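Local coordinates for short-chain dehydrogenase/reductase SDR (Paraburkholderia phymatum, PDB 5VA8), which binds NADP in a Rossmann-type fold and, as a short-chain dehydrogenase/reductase, probably catalyses an NADP(H)-dependent oxidation or reduction, at residues 134-139 with 182-187. Sequence-based numbering, arbitrary orientation.
Sequences GMISRG and NGVTIN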
ATOM      1  N   GLY A 134      24.270  17.523  11.464  1.00 14.71           N
ATOM      2  CA  GLY A 134      23.969  18.659  12.318  1.00 15.17           C
ATOM      3  C   GLY A 134      22.611  18.547  12.978  1.00 19.08           C
ATOM      4  O   GLY A 134      22.452  18.887  14.152  1.00 17.99           O
ATOM      5  N   MET A 135      21.607  18.072  12.236  1.00 15.37           N
ATOM      6  CA  MET A 135      20.293  17.884  12.844  1.00 12.88           C
ATOM      7  C   MET A 135      20.372  16.896  14.000  1.00 13.71           C
ATOM      8  O   MET A 135      19.801  17.128  15.071  1.00 16.82           O
ATOM      9  CB  MET A 135      19.290  17.394  11.797  1.00 12.70           C
ATOM     10  CG  MET A 135      18.983  18.418  10.710  1.00 14.47           C
ATOM     11  SD  MET A 135      17.776  17.734   9.553  1.00 13.64           S
ATOM     12  CE  MET A 135      17.639  19.103   8.386  1.00 12.89           C
ATOM     13  N   ILE A 136      21.056  15.773  13.782  1.00 14.72           N
ATOM     14  CA  ILE A 136      21.202  14.774  14.838  1.00 15.95           C
ATOM     15  C   ILE A 136      21.901  15.382  16.048  1.00 17.34           C
ATOM     16  O   ILE A 136      21.485  15.177  17.196  1.00 17.96           O
ATOM     17  CB  ILE A 136      21.952  13.547  14.288  1.00 16.07           C
ATOM     18  CG1 ILE A 136      21.040  12.748  13.355  1.00 16.35           C
ATOM     19  CG2 ILE A 136      22.519  12.683  15.421  1.00 16.49           C
ATOM     20  CD1 ILE A 136      21.751  11.618  12.641  1.00 19.68           C
ATOM     21  N   SER A 137      22.942  16.178  15.804  1.00 17.42           N
ATOM     22  CA  SER A 137      23.715  16.756  16.898  1.00 16.76           C
ATOM     23  C   SER A 137      22.879  17.706  17.748  1.00 18.58           C
ATOM     24  O   SER A 137      23.172  17.895  18.938  1.00 23.57           O
ATOM     25  CB  SER A 137      24.943  17.476  16.334  1.00 20.79           C
ATOM     26  OG  SER A 137      24.629  18.776  15.856  1.00 26.28           O
ATOM     27  N   ARG A 138      21.844  18.314  17.172  1.00 17.87           N
ATOM     28  CA  ARG A 138      20.971  19.222  17.898  1.00 16.56           C
ATOM     29  C   ARG A 138      19.716  18.544  18.424  1.00 18.39           C
ATOM     30  O   ARG A 138      18.939  19.179  19.141  1.00 20.44           O
ATOM     31  CB  ARG A 138      20.602  20.417  17.012  1.00 18.87           C
ATOM     32  CG  ARG A 138      21.798  21.340  16.767  1.00 16.87           C
ATOM     33  CD  ARG A 138      21.446  22.518  15.867  1.00 20.41           C
ATOM     34  NE  ARG A 138      21.108  22.092  14.512  1.00 17.79           N
ATOM     35  CZ  ARG A 138      21.985  21.963  13.516  1.00 16.80           C
ATOM     36  NH1 ARG A 138      23.275  22.227  13.710  1.00 18.42           N
ATOM     37  NH2 ARG A 138      21.563  21.565  12.319  1.00 19.42           N
ATOM     38  N   GLY A 139      19.506  17.271  18.098  1.00 16.15           N
ATOM     39  CA  GLY A 139      18.328  16.571  18.568  1.00 16.82           C
ATOM     40  C   GLY A 139      17.030  17.051  17.968  1.00 16.04           C
ATOM     41  O   GLY A 139      15.968  16.802  18.539  1.00 16.81           O
ATOM     42  N   ASN A 182      16.910  10.361  16.982  1.00 15.64           N
ATOM     43  CA  ASN A 182      17.607  11.612  17.257  1.00 19.45           C
ATOM     44  C   ASN A 182      16.719  12.839  17.082  1.00 17.82           C
ATOM     45  O   ASN A 182      17.236  13.947  16.922  1.00 17.65           O
ATOM     46  CB  ASN A 182      18.831  11.727  16.354  1.00 21.10           C
ATOM     47  CG  ASN A 182      19.691  10.493  16.407  1.00 27.98           C
ATOM     48  OD1 ASN A 182      20.368  10.253  17.405  1.00 27.41           O
ATOM     49  ND2 ASN A 182      19.667   9.694  15.338  1.00 25.11           N
ATOM     50  N   GLY A 183      15.405  12.673  17.109  1.00 14.79           N
ATOM     51  CA  GLY A 183      14.540  13.835  17.037  1.00 15.17           C
ATOM     52  C   GLY A 183      14.403  14.417  15.650  1.00 12.94           C
ATOM     53  O   GLY A 183      13.941  15.558  15.513  1.00 14.42           O
ATOM     54  N   VAL A 184      14.795  13.668  14.626  1.00 13.68           N
ATOM     55  CA  VAL A 184      14.699  14.083  13.232  1.00 11.22           C
ATOM     56  C   VAL A 184      13.566  13.302  12.588  1.00 11.61           C
ATOM     57  O   VAL A 184      13.440  12.087  12.802  1.00 12.83           O
ATOM     58  CB  VAL A 184      16.022  13.828  12.489  1.00 13.49           C
ATOM     59  CG1 VAL A 184      15.917  14.230  11.020  1.00 11.28           C
ATOM     60  CG2 VAL A 184      17.152  14.569  13.182  1.00 14.56           C
ATOM     61  N   THR A 185      12.734  13.988  11.808  1.00 10.76           N
ATOM     62  CA  THR A 185      11.740  13.304  10.993  1.00  9.62           C
ATOM     63  C   THR A 185      12.010  13.598   9.527  1.00 11.38           C
ATOM     64  O   THR A 185      12.561  14.645   9.176  1.00 11.58           O
ATOM     65  CB  THR A 185      10.309  13.724  11.325  1.00 10.55           C
ATOM     66  OG1 THR A 185      10.115  15.087  10.922  1.00 13.03           O
ATOM     67  CG2 THR A 185      10.033  13.572  12.824  1.00 12.39           C
ATOM     68  N   ILE A 186      11.655  12.637   8.681  1.00 10.93           N
ATOM     69  CA  ILE A 186      11.837  12.754   7.238  1.00 10.23           C
ATOM     70  C   ILE A 186      10.559  12.231   6.603  1.00 11.24           C
ATOM     71  O   ILE A 186      10.210  11.060   6.788  1.00 12.16           O
ATOM     72  CB  ILE A 186      13.047  11.961   6.721  1.00 10.93           C
ATOM     73  CG1 ILE A 186      14.324  12.389   7.448  1.00 11.88           C
ATOM     74  CG2 ILE A 186      13.184  12.154   5.199  1.00 12.11           C
ATOM     75  CD1 ILE A 186      15.579  11.608   7.020  1.00 12.31           C
ATOM     76  N   ASN A 187       9.845  13.101   5.895  1.00 10.43           N
ATOM     77  CA  ASN A 187       8.556  12.758   5.319  1.00 10.67           C
ATOM     78  C   ASN A 187       8.505  13.277   3.895  1.00 12.55           C
ATOM     79  O   ASN A 187       9.277  14.153   3.504  1.00 11.74           O
ATOM     80  CB  ASN A 187       7.393  13.355   6.126  1.00 13.02           C
ATOM     81  CG  ASN A 187       7.301  12.760   7.511  1.00 12.73           C
ATOM     82  OD1 ASN A 187       6.932  11.594   7.668  1.00 11.23           O
ATOM     83  ND2 ASN A 187       7.620  13.558   8.529  1.00 12.40           N
TER
HETATM   84  O   HOH W   1      20.737  12.861  18.768  1.00 36.93           O
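I136 and N182 meet where helix 110-138 runs out beside the turn leading into strand 184-191, and they illustrate how an amide can serve apolar and polar needs together. The isoleucine lays both branches against the asparagine: CG2 of I136 comes within 3.7 Å of CG of N182, while CG1 and CD1 of I136 lie beside ND2 of N182. With CG1 of I136 beside the backbone N and CG2 anti to it (chi1 -73°), both branches face the asparagine. R106 of a second subunit also packs on I136.

Deeper in, the packing is mainly aliphatic. V184 sends CG2 to CB of M135 at 3.8 Å, and this methyl also rests on the helix backbone at N of I136; the extended M135 chain then runs on away from the strand. V179 of helix 159-179 also touches V184.

Polar links between the segments are indirect or weak. One water donates to the carbonyl O of I136 (2.9 Å) and to OD1 of N182 (3.0 Å), while ND2 of N182 bonds to the carbonyl of V179. Just past the helix end, CA of G139 makes a CH···O contact of 3.3 Å with O of N182. G139 has positive phi (69°) in a Schellman motif, and its O sits 3.6 Å from CA of G183.

In this Rossmann-type fold, the contact joins a helix end to the start of a parallel strand, whereas the cofactor binds at the C-terminal ends of the strands. Its chemistry implies a join made by side-chain packing, a shared water and close backbone contact at the glycines, with both ends of the N182 amide satisfied.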